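Local atomic coordinates of carbohydrate kinase, FGGY (Novosphingobium aromaticivorans, PDB entry 3H6E), a protein that probably phosphorylates a sugar or related polyol as a kinase of the FGGY family, within the actin-like ATPase superfamily. Residues L48-L58 / W152-L160; V69-G78 / V225-D233. One frame throughout, in Å; residues are numbered along the deposited sequence.

Interaction 1 (L48-L58 / W152-L160); sequences LDAPDTGRWLL and WAQYWAWFL
W156 pushes its indole as a knob into the hole formed by A50, T53, G54 and L57, and this knob-into-hole packing joins helix 50-63 to helix 152-159 in the actin-like N-terminal domain. The axes of 50-58 and 152-159 cross at -56°. CB of W156 points at helix 50-63, and with CG anti to its carbonyl carbon (chi1 -64°) the indole continues across to it. Along its benzo rim, CE3 meets L57 CD2 at 3.9 Å, CZ3 lies 3.7 Å from G54 CA, and CZ2 comes 3.9 Å from T53 CG2. CH2, the far corner, approaches A50 O near the ring plane, while Y155 CD2 lies over one face of the indole. The A50 carbonyl still accepts the helical bond from G54 N. One turn later, F159 brings CZ to 3.6 Å from G54 CA, an approach so close that a CB on G54 would collide with the ring. Just before helix 50-63, L48 meets W152, whose NE1 is held by L13 O of strand 9-13. L48 CD2 sits over the indole in a CH-pi contact, 3.9 Å from the centroid of the six-membered ring and 9° off its normal.

Interaction 2 (V69-G78 / V225-D233); sequences VTTIVPVGHG and VQVLAGLHD
I72 and V225 meet through CG1 and CG1 at 3.6 Å, an apolar pair near the start of two neighbouring parallel strands in the central sheet of the actin-like domain. V225 CG1 is brought there by standing anti to its backbone N (chi1 174°). On the other face T71 CG2 touches L228 CD2, and further along V75 CG2 lies beside L231 CD1, the two side chains pointing the same way. Between these clusters the register slips by one residue: A229 is the extra one, and G230 follows with a positive phi of 92°, where a CB would strike P74 O. The ladder resumes with L231 N to P74 O at 3.2 Å and G76 N to L231 O, which is nearly straight at 167°. H232, with CG anti to its N, turns its ring edge to the carbonyl carbon of H77, while its own N-H goes to T169 OG1; an alanine here would probably keep that backbone bond but lose the ring edge and open a gap beside H77. At the polar end, D233 OD1 lies near D12 OD1 of strand 9-13, and D233 N bonds G76 O at 2.6 Å, from above the carbonyl plane.

Both contacts are buried and belong to the same N-terminal domain, their centres about 11 Å apart, but they hold different layers of it. Interaction 2 lies within the sheet, where strand 71-76 has strand 9-13 along its other edge, and main-chain hydrogen bonds do most of the joining. Interaction 1 lies in the helical layer against that sheet and relies on aromatic and aliphatic side chains, with W156, T53 and L57 also resting on strand 9-13. Its charged pair, D52 and R55, points away from helix 152-159, whereas W152 NE1 is satisfied inside by L13 O. The two layers meet where A153 CB lies 3.3 Å from L231 O and the rings of W152 and H77 come together.

Interaction 1 (L48-L58 / W152-L160)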
ATOM      1  N   LEU A  48      -4.685  16.893   6.623  1.00 39.50           N
ATOM      2  CA  LEU A  48      -3.502  16.323   7.252  1.00 40.45           C
ATOM      3  C   LEU A  48      -2.877  17.421   8.103  1.00 43.41           C
ATOM      4  O   LEU A  48      -2.719  18.553   7.644  1.00 41.93           O
ATOM      5  CB  LEU A  48      -2.507  15.845   6.196  1.00 40.26           C
ATOM      6  CG  LEU A  48      -2.616  14.397   5.710  1.00 37.91           C
ATOM      7  CD1 LEU A  48      -4.036  13.870   5.831  1.00 38.21           C
ATOM      8  CD2 LEU A  48      -2.106  14.283   4.279  1.00 32.00           C
ATOM      9  N   ASP A  49      -2.539  17.100   9.346  1.00 43.82           N
ATOM     10  CA  ASP A  49      -2.016  18.108  10.257  1.00 44.36           C
ATOM     11  C   ASP A  49      -0.518  18.296  10.069  1.00 44.89           C
ATOM     12  O   ASP A  49       0.280  17.814  10.870  1.00 47.05           O
ATOM     13  CB  ASP A  49      -2.327  17.741  11.707  1.00 48.28           C
ATOM     14  CG  ASP A  49      -2.203  18.925  12.646  1.00 51.01           C
ATOM     15  OD1 ASP A  49      -1.615  19.951  12.235  1.00 49.46           O
ATOM     16  OD2 ASP A  49      -2.696  18.829  13.790  1.00 51.78           O
ATOM     17  N   ALA A  50      -0.148  19.008   9.010  1.00 44.48           N
ATOM     18  CA  ALA A  50       1.254  19.224   8.669  1.00 44.68           C
ATOM     19  C   ALA A  50       2.010  20.068   9.698  1.00 46.26           C
ATOM     20  O   ALA A  50       3.050  19.644  10.200  1.00 46.71           O
ATOM     21  CB  ALA A  50       1.379  19.839   7.273  1.00 41.84           C
ATOM     22  N   PRO A  51       1.493  21.266  10.015  1.00 48.02           N
ATOM     23  CA  PRO A  51       2.224  22.132  10.947  1.00 48.51           C
ATOM     24  C   PRO A  51       2.541  21.395  12.240  1.00 47.49           C
ATOM     25  O   PRO A  51       3.680  21.410  12.706  1.00 49.04           O
ATOM     26  CB  PRO A  51       1.229  23.265  11.229  1.00 46.72           C
ATOM     27  CG  PRO A  51       0.297  23.261  10.072  1.00 47.31           C
ATOM     28  CD  PRO A  51       0.184  21.832   9.644  1.00 46.60           C
ATOM     29  N   ASP A  52       1.532  20.736  12.797  1.00 46.38           N
ATOM     30  CA  ASP A  52       1.645  20.100  14.099  1.00 45.82           C
ATOM     31  C   ASP A  52       2.536  18.859  14.080  1.00 47.82           C
ATOM     32  O   ASP A  52       3.293  18.617  15.019  1.00 50.47           O
ATOM     33  CB  ASP A  52       0.255  19.749  14.624  1.00 45.84           C
ATOM     34  CG  ASP A  52       0.285  19.223  16.035  1.00 48.20           C
ATOM     35  OD1 ASP A  52       0.785  19.939  16.929  1.00 48.43           O
ATOM     36  OD2 ASP A  52      -0.205  18.097  16.249  1.00 49.64           O
ATOM     37  N   THR A  53       2.439  18.067  13.019  1.00 45.82           N
ATOM     38  CA  THR A  53       3.284  16.886  12.895  1.00 45.45           C
ATOM     39  C   THR A  53       4.743  17.303  12.765  1.00 46.63           C
ATOM     40  O   THR A  53       5.641  16.642  13.295  1.00 46.78           O
ATOM     41  CB  THR A  53       2.884  16.018  11.694  1.00 43.70           C
ATOM     42  OG1 THR A  53       1.620  15.397  11.959  1.00 43.51           O
ATOM     43  CG2 THR A  53       3.928  14.939  11.448  1.00 40.37           C
ATOM     44  N   GLY A  54       4.969  18.408  12.061  1.00 44.28           N
ATOM     45  CA  GLY A  54       6.298  18.970  11.924  1.00 43.60           C
ATOM     46  C   GLY A  54       6.905  19.240  13.286  1.00 46.76           C
ATOM     47  O   GLY A  54       8.100  19.037  13.497  1.00 47.41           O
ATOM     48  N   ARG A  55       6.071  19.693  14.218  1.00 47.98           N
ATOM     49  CA  ARG A  55       6.519  19.941  15.583  1.00 48.43           C
ATOM     50  C   ARG A  55       6.876  18.640  16.298  1.00 49.08           C
ATOM     51  O   ARG A  55       8.023  18.447  16.697  1.00 50.93           O
ATOM     52  CB  ARG A  55       5.464  20.717  16.372  1.00 48.90           C
ATOM     53  CG  ARG A  55       5.093  22.044  15.735  1.00 49.39           C
ATOM     54  CD  ARG A  55       4.106  22.828  16.586  1.00 49.45           C
ATOM     55  NE  ARG A  55       3.371  23.811  15.793  1.00 47.41           N
ATOM     56  CZ  ARG A  55       2.089  23.693  15.465  1.00 47.96           C
ATOM     57  NH1 ARG A  55       1.397  22.636  15.872  1.00 47.62           N
ATOM     58  NH2 ARG A  55       1.492  24.631  14.739  1.00 48.17           N
ATOM     59  N   TRP A  56       5.898  17.751  16.452  1.00 48.86           N
ATOM     60  CA  TRP A  56       6.137  16.480  17.130  1.00 49.94           C
ATOM     61  C   TRP A  56       7.445  15.838  16.686  1.00 50.44           C
ATOM     62  O   TRP A  56       8.192  15.299  17.504  1.00 53.22           O
ATOM     63  CB  TRP A  56       4.987  15.498  16.890  1.00 49.50           C
ATOM     64  CG  TRP A  56       5.304  14.090  17.332  1.00 49.58           C
ATOM     65  CD1 TRP A  56       5.381  13.632  18.618  1.00 49.39           C
ATOM     66  CD2 TRP A  56       5.590  12.962  16.490  1.00 49.69           C
ATOM     67  NE1 TRP A  56       5.693  12.294  18.629  1.00 47.47           N
ATOM     68  CE2 TRP A  56       5.827  11.858  17.337  1.00 49.91           C
ATOM     69  CE3 TRP A  56       5.667  12.777  15.104  1.00 48.04           C
ATOM     70  CZ2 TRP A  56       6.134  10.589  16.844  1.00 49.18           C
ATOM     71  CZ3 TRP A  56       5.974  11.515  14.617  1.00 44.95           C
ATOM     72  CH2 TRP A  56       6.203  10.439  15.485  1.00 46.45           C
ATOM     73  N   LEU A  57       7.722  15.899  15.388  1.00 50.21           N
ATOM     74  CA  LEU A  57       8.865  15.180  14.834  1.00 50.02           C
ATOM     75  C   LEU A  57      10.172  15.974  14.904  1.00 51.21           C
ATOM     76  O   LEU A  57      11.241  15.437  14.627  1.00 51.78           O
ATOM     77  CB  LEU A  57       8.570  14.682  13.414  1.00 49.46           C
ATOM     78  CG  LEU A  57       9.065  15.438  12.184  1.00 47.70           C
ATOM     79  CD1 LEU A  57      10.414  14.894  11.748  1.00 45.44           C
ATOM     80  CD2 LEU A  57       8.054  15.292  11.057  1.00 47.63           C
ATOM     81  N   LEU A  58      10.087  17.247  15.281  1.00 51.40           N
ATOM     82  CA  LEU A  58      11.287  18.006  15.619  1.00 50.94           C
ATOM     83  C   LEU A  58      11.666  17.744  17.073  1.00 51.51           C
ATOM     84  O   LEU A  58      12.833  17.854  17.449  1.00 52.70           O
ATOM     85  CB  LEU A  58      11.101  19.503  15.363  1.00 50.73           C
ATOM     86  CG  LEU A  58      11.440  19.962  13.943  1.00 51.90           C
ATOM     87  CD1 LEU A  58      11.356  21.474  13.823  1.00 50.68           C
ATOM     88  CD2 LEU A  58      12.822  19.467  13.532  1.00 49.30           C
ATOM     89  N   TRP A 152       3.121  13.960  -0.562  1.00 25.78           N
ATOM     90  CA  TRP A 152       3.155  14.001   0.898  1.00 25.35           C
ATOM     91  C   TRP A 152       4.495  13.543   1.474  1.00 28.34           C
ATOM     92  O   TRP A 152       5.084  14.220   2.316  1.00 29.05           O
ATOM     93  CB  TRP A 152       2.005  13.150   1.440  1.00 26.64           C
ATOM     94  CG  TRP A 152       1.934  12.994   2.934  1.00 29.02           C
ATOM     95  CD1 TRP A 152       1.949  11.821   3.633  1.00 29.19           C
ATOM     96  CD2 TRP A 152       1.800  14.038   3.908  1.00 29.66           C
ATOM     97  NE1 TRP A 152       1.838  12.070   4.977  1.00 30.86           N
ATOM     98  CE2 TRP A 152       1.747  13.423   5.174  1.00 31.22           C
ATOM     99  CE3 TRP A 152       1.724  15.430   3.832  1.00 30.69           C
ATOM    100  CZ2 TRP A 152       1.628  14.152   6.354  1.00 33.35           C
ATOM    101  CZ3 TRP A 152       1.606  16.152   5.005  1.00 33.52           C
ATOM    102  CH2 TRP A 152       1.559  15.513   6.248  1.00 32.78           C
ATOM    103  N   ALA A 153       4.982  12.397   1.011  1.00 27.18           N
ATOM    104  CA  ALA A 153       6.248  11.861   1.490  1.00 27.12           C
ATOM    105  C   ALA A 153       7.398  12.843   1.256  1.00 28.91           C
ATOM    106  O   ALA A 153       8.216  13.085   2.146  1.00 27.03           O
ATOM    107  CB  ALA A 153       6.541  10.528   0.819  1.00 26.03           C
ATOM    108  N   GLN A 154       7.453  13.402   0.049  1.00 27.87           N
ATOM    109  CA  GLN A 154       8.518  14.330  -0.317  1.00 28.32           C
ATOM    110  C   GLN A 154       8.373  15.651   0.416  1.00 29.39           C
ATOM    111  O   GLN A 154       9.341  16.401   0.553  1.00 29.56           O
ATOM    112  CB  GLN A 154       8.541  14.567  -1.830  1.00 26.47           C
ATOM    113  CG  GLN A 154       9.141  13.423  -2.616  1.00 26.44           C
ATOM    114  CD  GLN A 154       8.450  12.107  -2.326  1.00 26.52           C
ATOM    115  OE1 GLN A 154       9.054  11.186  -1.778  1.00 26.20           O
ATOM    116  NE2 GLN A 154       7.169  12.021  -2.670  1.00 25.38           N
ATOM    117  N   TYR A 155       7.164  15.943   0.884  1.00 29.13           N
ATOM    118  CA  TYR A 155       6.932  17.204   1.575  1.00 31.02           C
ATOM    119  C   TYR A 155       7.824  17.280   2.799  1.00 33.08           C
ATOM    120  O   TYR A 155       8.349  18.339   3.148  1.00 35.35           O
ATOM    121  CB  TYR A 155       5.473  17.372   2.003  1.00 28.78           C
ATOM    122  CG  TYR A 155       5.343  18.452   3.045  1.00 32.04           C
ATOM    123  CD1 TYR A 155       5.403  19.791   2.689  1.00 34.04           C
ATOM    124  CD2 TYR A 155       5.214  18.139   4.393  1.00 33.88           C
ATOM    125  CE1 TYR A 155       5.310  20.789   3.640  1.00 35.82           C
ATOM    126  CE2 TYR A 155       5.118  19.131   5.352  1.00 33.39           C
ATOM    127  CZ  TYR A 155       5.166  20.455   4.969  1.00 35.79           C
ATOM    128  OH  TYR A 155       5.071  21.456   5.909  1.00 41.02           O
ATOM    129  N   TRP A 156       7.992  16.139   3.447  1.00 31.10           N
ATOM    130  CA  TRP A 156       8.754  16.080   4.676  1.00 32.84           C
ATOM    131  C   TRP A 156      10.247  16.166   4.403  1.00 32.75           C
ATOM    132  O   TRP A 156      11.008  16.660   5.232  1.00 35.70           O
ATOM    133  CB  TRP A 156       8.367  14.828   5.460  1.00 33.58           C
ATOM    134  CG  TRP A 156       6.942  14.903   5.878  1.00 34.72           C
ATOM    135  CD1 TRP A 156       5.895  14.182   5.379  1.00 32.30           C
ATOM    136  CD2 TRP A 156       6.387  15.801   6.847  1.00 36.81           C
ATOM    137  NE1 TRP A 156       4.727  14.558   5.999  1.00 33.26           N
ATOM    138  CE2 TRP A 156       5.002  15.551   6.903  1.00 36.02           C
ATOM    139  CE3 TRP A 156       6.930  16.783   7.681  1.00 36.68           C
ATOM    140  CZ2 TRP A 156       4.152  16.247   7.764  1.00 36.80           C
ATOM    141  CZ3 TRP A 156       6.087  17.474   8.531  1.00 38.53           C
ATOM    142  CH2 TRP A 156       4.712  17.203   8.565  1.00 37.85           C
ATOM    143  N   ALA A 157      10.657  15.705   3.227  1.00 31.62           N
ATOM    144  CA  ALA A 157      12.053  15.816   2.817  1.00 33.67           C
ATOM    145  C   ALA A 157      12.410  17.255   2.435  1.00 33.86           C
ATOM    146  O   ALA A 157      13.579  17.594   2.319  1.00 34.75           O
ATOM    147  CB  ALA A 157      12.364  14.856   1.674  1.00 28.66           C
ATOM    148  N   TRP A 158      11.396  18.095   2.245  1.00 34.18           N
ATOM    149  CA  TRP A 158      11.606  19.512   1.951  1.00 33.20           C
ATOM    150  C   TRP A 158      11.515  20.305   3.247  1.00 34.76           C
ATOM    151  O   TRP A 158      12.077  21.394   3.372  1.00 35.17           O
ATOM    152  CB  TRP A 158      10.563  20.008   0.946  1.00 31.49           C
ATOM    153  CG  TRP A 158      10.375  21.499   0.923  1.00 33.16           C
ATOM    154  CD1 TRP A 158      10.931  22.383   0.041  1.00 33.48           C
ATOM    155  CD2 TRP A 158       9.567  22.278   1.816  1.00 32.70           C
ATOM    156  NE1 TRP A 158      10.524  23.663   0.334  1.00 32.55           N
ATOM    157  CE2 TRP A 158       9.687  23.627   1.417  1.00 32.40           C
ATOM    158  CE3 TRP A 158       8.760  21.968   2.917  1.00 34.38           C
ATOM    159  CZ2 TRP A 158       9.026  24.665   2.078  1.00 32.05           C
ATOM    160  CZ3 TRP A 158       8.103  23.004   3.574  1.00 34.76           C
ATOM    161  CH2 TRP A 158       8.242  24.334   3.151  1.00 31.09           C
ATOM    162  N   PHE A 159      10.791  19.739   4.206  1.00 35.82           N
ATOM    163  CA  PHE A 159      10.652  20.309   5.539  1.00 36.98           C
ATOM    164  C   PHE A 159      12.014  20.354   6.224  1.00 36.57           C
ATOM    165  O   PHE A 159      12.298  21.265   6.996  1.00 35.35           O
ATOM    166  CB  PHE A 159       9.682  19.447   6.353  1.00 36.57           C
ATOM    167  CG  PHE A 159       9.340  20.008   7.702  1.00 37.80           C
ATOM    168  CD1 PHE A 159       8.281  20.889   7.852  1.00 38.61           C
ATOM    169  CD2 PHE A 159      10.062  19.634   8.825  1.00 38.31           C
ATOM    170  CE1 PHE A 159       7.959  21.403   9.096  1.00 39.45           C
ATOM    171  CE2 PHE A 159       9.746  20.143  10.071  1.00 40.66           C
ATOM    172  CZ  PHE A 159       8.691  21.031  10.207  1.00 42.42           C
ATOM    173  N   LEU A 160      12.848  19.363   5.925  1.00 38.51           N
ATOM    174  CA  LEU A 160      14.158  19.219   6.549  1.00 39.00           C
ATOM    175  C   LEU A 160      15.288  19.725   5.660  1.00 38.38           C
ATOM    176  O   LEU A 160      16.446  19.723   6.073  1.00 38.86           O
ATOM    177  CB  LEU A 160      14.444  17.745   6.845  1.00 39.19           C
ATOM    178  CG  LEU A 160      13.457  16.863   7.608  1.00 38.78           C
ATOM    179  CD1 LEU A 160      13.794  15.397   7.364  1.00 35.03           C
ATOM    180  CD2 LEU A 160      13.474  17.186   9.095  1.00 41.25           C
TER

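Interaction 2 (V69-G78 / V225-D233)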
ATOM      1  N   VAL A  69      24.130   9.981  13.338  1.00 47.99           N
ATOM      2  CA  VAL A  69      23.159   9.983  12.248  1.00 46.55           C
ATOM      3  C   VAL A  69      23.727  10.591  10.965  1.00 46.41           C
ATOM      4  O   VAL A  69      24.193  11.733  10.949  1.00 45.25           O
ATOM      5  CB  VAL A  69      21.858  10.705  12.648  1.00 45.11           C
ATOM      6  CG1 VAL A  69      20.831  10.613  11.525  1.00 41.03           C
ATOM      7  CG2 VAL A  69      21.305  10.111  13.936  1.00 45.14           C
ATOM      8  N   THR A  70      23.681   9.811   9.889  1.00 42.20           N
ATOM      9  CA  THR A  70      24.255  10.225   8.617  1.00 42.83           C
ATOM     10  C   THR A  70      23.223  10.267   7.494  1.00 41.71           C
ATOM     11  O   THR A  70      23.520  10.724   6.390  1.00 42.61           O
ATOM     12  CB  THR A  70      25.413   9.299   8.199  1.00 43.24           C
ATOM     13  OG1 THR A  70      24.936   7.953   8.078  1.00 39.92           O
ATOM     14  CG2 THR A  70      26.526   9.343   9.234  1.00 44.96           C
ATOM     15  N   THR A  71      22.014   9.790   7.775  1.00 42.25           N
ATOM     16  CA  THR A  71      20.958   9.758   6.768  1.00 38.03           C
ATOM     17  C   THR A  71      19.562   9.722   7.381  1.00 39.10           C
ATOM     18  O   THR A  71      19.318   9.021   8.365  1.00 38.43           O
ATOM     19  CB  THR A  71      21.108   8.540   5.826  1.00 39.23           C
ATOM     20  OG1 THR A  71      22.347   8.625   5.112  1.00 42.93           O
ATOM     21  CG2 THR A  71      19.966   8.497   4.826  1.00 35.63           C
ATOM     22  N   ILE A  72      18.654  10.495   6.792  1.00 38.55           N
ATOM     23  CA  ILE A  72      17.231  10.391   7.089  1.00 38.74           C
ATOM     24  C   ILE A  72      16.482  10.063   5.800  1.00 37.05           C
ATOM     25  O   ILE A  72      16.763  10.637   4.747  1.00 35.21           O
ATOM     26  CB  ILE A  72      16.659  11.701   7.648  1.00 37.90           C
ATOM     27  CG1 ILE A  72      17.437  12.154   8.878  1.00 37.96           C
ATOM     28  CG2 ILE A  72      15.183  11.537   7.986  1.00 37.00           C
ATOM     29  CD1 ILE A  72      16.975  13.498   9.403  1.00 40.82           C
ATOM     30  N   VAL A  73      15.535   9.135   5.880  1.00 37.07           N
ATOM     31  CA  VAL A  73      14.699   8.809   4.731  1.00 34.19           C
ATOM     32  C   VAL A  73      13.213   8.874   5.080  1.00 34.91           C
ATOM     33  O   VAL A  73      12.756   8.200   5.999  1.00 35.56           O
ATOM     34  CB  VAL A  73      15.065   7.445   4.118  1.00 34.71           C
ATOM     35  CG1 VAL A  73      15.551   6.487   5.192  1.00 34.82           C
ATOM     36  CG2 VAL A  73      13.882   6.873   3.337  1.00 34.48           C
ATOM     37  N   PRO A  74      12.461   9.707   4.344  1.00 34.31           N
ATOM     38  CA  PRO A  74      11.044  10.008   4.573  1.00 33.19           C
ATOM     39  C   PRO A  74      10.119   8.980   3.940  1.00 31.67           C
ATOM     40  O   PRO A  74      10.423   8.454   2.872  1.00 31.00           O
ATOM     41  CB  PRO A  74      10.852  11.363   3.871  1.00 30.76           C
ATOM     42  CG  PRO A  74      12.227  11.778   3.377  1.00 32.36           C
ATOM     43  CD  PRO A  74      13.013  10.521   3.253  1.00 31.08           C
ATOM     44  N   VAL A  75       8.999   8.706   4.601  1.00 33.24           N
ATOM     45  CA  VAL A  75       7.992   7.782   4.095  1.00 30.98           C
ATOM     46  C   VAL A  75       6.605   8.373   4.321  1.00 31.40           C
ATOM     47  O   VAL A  75       6.287   8.827   5.420  1.00 33.71           O
ATOM     48  CB  VAL A  75       8.065   6.418   4.802  1.00 32.38           C
ATOM     49  CG1 VAL A  75       6.940   5.513   4.325  1.00 31.89           C
ATOM     50  CG2 VAL A  75       9.417   5.767   4.568  1.00 32.51           C
ATOM     51  N   GLY A  76       5.781   8.369   3.279  1.00 28.30           N
ATOM     52  CA  GLY A  76       4.457   8.953   3.371  1.00 28.36           C
ATOM     53  C   GLY A  76       3.367   8.092   2.769  1.00 28.28           C
ATOM     54  O   GLY A  76       3.571   7.421   1.756  1.00 27.29           O
ATOM     55  N   HIS A  77       2.204   8.102   3.404  1.00 27.89           N
ATOM     56  CA  HIS A  77       1.036   7.462   2.833  1.00 29.96           C
ATOM     57  C   HIS A  77       0.687   8.172   1.524  1.00 29.39           C
ATOM     58  O   HIS A  77       1.094   9.317   1.296  1.00 27.44           O
ATOM     59  CB  HIS A  77      -0.137   7.531   3.810  1.00 30.50           C
ATOM     60  CG  HIS A  77      -0.746   8.893   3.924  1.00 31.09           C
ATOM     61  ND1 HIS A  77      -1.699   9.356   3.043  1.00 29.78           N
ATOM     62  CD2 HIS A  77      -0.541   9.893   4.815  1.00 32.26           C
ATOM     63  CE1 HIS A  77      -2.051  10.584   3.382  1.00 30.63           C
ATOM     64  NE2 HIS A  77      -1.364  10.933   4.454  1.00 31.64           N
ATOM     65  N   GLY A  78      -0.064   7.493   0.665  1.00 27.99           N
ATOM     66  CA  GLY A  78      -0.438   8.053  -0.622  1.00 26.18           C
ATOM     67  C   GLY A  78      -1.689   8.909  -0.576  1.00 25.71           C
ATOM     68  O   GLY A  78      -2.267   9.132   0.489  1.00 25.31           O
ATOM     69  N   VAL A 225      23.955  15.640   7.933  1.00 41.43           N
ATOM     70  CA  VAL A 225      22.898  14.656   7.745  1.00 41.97           C
ATOM     71  C   VAL A 225      22.298  14.810   6.356  1.00 42.51           C
ATOM     72  O   VAL A 225      22.009  15.924   5.917  1.00 42.15           O
ATOM     73  CB  VAL A 225      21.781  14.801   8.799  1.00 42.60           C
ATOM     74  CG1 VAL A 225      20.623  13.861   8.482  1.00 40.04           C
ATOM     75  CG2 VAL A 225      22.323  14.530  10.189  1.00 43.50           C
ATOM     76  N   GLN A 226      22.123  13.687   5.666  1.00 39.48           N
ATOM     77  CA  GLN A 226      21.563  13.704   4.321  1.00 39.08           C
ATOM     78  C   GLN A 226      20.123  13.200   4.297  1.00 38.86           C
ATOM     79  O   GLN A 226      19.807  12.160   4.869  1.00 37.60           O
ATOM     80  CB  GLN A 226      22.429  12.881   3.363  1.00 38.14           C
ATOM     81  CG  GLN A 226      23.849  13.409   3.200  1.00 41.61           C
ATOM     82  CD  GLN A 226      23.896  14.817   2.624  1.00 42.00           C
ATOM     83  OE1 GLN A 226      24.868  15.547   2.818  1.00 43.41           O
ATOM     84  NE2 GLN A 226      22.842  15.205   1.916  1.00 40.94           N
ATOM     85  N   VAL A 227      19.250  13.951   3.635  1.00 39.29           N
ATOM     86  CA  VAL A 227      17.862  13.539   3.490  1.00 35.29           C
ATOM     87  C   VAL A 227      17.647  12.909   2.121  1.00 35.91           C
ATOM     88  O   VAL A 227      18.128  13.420   1.111  1.00 35.22           O
ATOM     89  CB  VAL A 227      16.904  14.720   3.661  1.00 34.79           C
ATOM     90  CG1 VAL A 227      15.470  14.229   3.654  1.00 35.91           C
ATOM     91  CG2 VAL A 227      17.211  15.471   4.949  1.00 36.54           C
ATOM     92  N   LEU A 228      16.931  11.789   2.093  1.00 36.28           N
ATOM     93  CA  LEU A 228      16.617  11.118   0.837  1.00 33.65           C
ATOM     94  C   LEU A 228      15.239  11.532   0.341  1.00 31.42           C
ATOM     95  O   LEU A 228      14.428  12.047   1.109  1.00 28.83           O
ATOM     96  CB  LEU A 228      16.690   9.601   1.005  1.00 31.80           C
ATOM     97  CG  LEU A 228      18.043   8.955   0.691  1.00 35.12           C
ATOM     98  CD1 LEU A 228      19.195   9.901   0.992  1.00 33.28           C
ATOM     99  CD2 LEU A 228      18.201   7.631   1.437  1.00 33.55           C
ATOM    100  N   ALA A 229      14.984  11.317  -0.945  1.00 30.99           N
ATOM    101  CA  ALA A 229      13.688  11.645  -1.527  1.00 28.31           C
ATOM    102  C   ALA A 229      12.572  10.969  -0.743  1.00 27.05           C
ATOM    103  O   ALA A 229      11.595  11.606  -0.355  1.00 27.43           O
ATOM    104  CB  ALA A 229      13.641  11.233  -2.985  1.00 26.23           C
ATOM    105  N   GLY A 230      12.730   9.674  -0.497  1.00 27.56           N
ATOM    106  CA  GLY A 230      11.729   8.917   0.228  1.00 27.31           C
ATOM    107  C   GLY A 230      10.731   8.286  -0.718  1.00 26.89           C
ATOM    108  O   GLY A 230      10.907   8.334  -1.939  1.00 26.75           O
ATOM    109  N   LEU A 231       9.673   7.704  -0.166  1.00 24.57           N
ATOM    110  CA  LEU A 231       8.712   6.975  -0.981  1.00 24.13           C
ATOM    111  C   LEU A 231       7.345   6.821  -0.332  1.00 24.99           C
ATOM    112  O   LEU A 231       7.105   7.290   0.779  1.00 24.99           O
ATOM    113  CB  LEU A 231       9.267   5.596  -1.346  1.00 25.61           C
ATOM    114  CG  LEU A 231       9.958   4.803  -0.233  1.00 26.06           C
ATOM    115  CD1 LEU A 231       8.971   4.354   0.832  1.00 27.17           C
ATOM    116  CD2 LEU A 231      10.687   3.607  -0.820  1.00 27.24           C
ATOM    117  N   HIS A 232       6.454   6.151  -1.052  1.00 25.68           N
ATOM    118  CA  HIS A 232       5.099   5.907  -0.583  1.00 26.94           C
ATOM    119  C   HIS A 232       5.076   4.774   0.445  1.00 27.20           C
ATOM    120  O   HIS A 232       5.815   3.798   0.318  1.00 26.26           O
ATOM    121  CB  HIS A 232       4.196   5.577  -1.776  1.00 25.10           C
ATOM    122  CG  HIS A 232       2.793   5.225  -1.395  1.00 26.51           C
ATOM    123  ND1 HIS A 232       2.169   4.076  -1.826  1.00 26.46           N
ATOM    124  CD2 HIS A 232       1.895   5.870  -0.613  1.00 27.51           C
ATOM    125  CE1 HIS A 232       0.946   4.029  -1.331  1.00 26.21           C
ATOM    126  NE2 HIS A 232       0.754   5.104  -0.591  1.00 27.36           N
ATOM    127  N   ASP A 233       4.236   4.922   1.468  1.00 28.40           N
ATOM    128  CA  ASP A 233       4.009   3.870   2.459  1.00 28.40           C
ATOM    129  C   ASP A 233       4.147   2.487   1.854  1.00 27.47           C
ATOM    130  O   ASP A 233       5.034   1.725   2.224  1.00 29.88           O
ATOM    131  CB  ASP A 233       2.608   3.990   3.071  1.00 26.90           C
ATOM    132  CG  ASP A 233       2.631   4.550   4.473  1.00 33.42           C
ATOM    133  OD1 ASP A 233       3.741   4.776   4.996  1.00 37.94           O
ATOM    134  OD2 ASP A 233       1.546   4.763   5.057  1.00 34.49           O
TER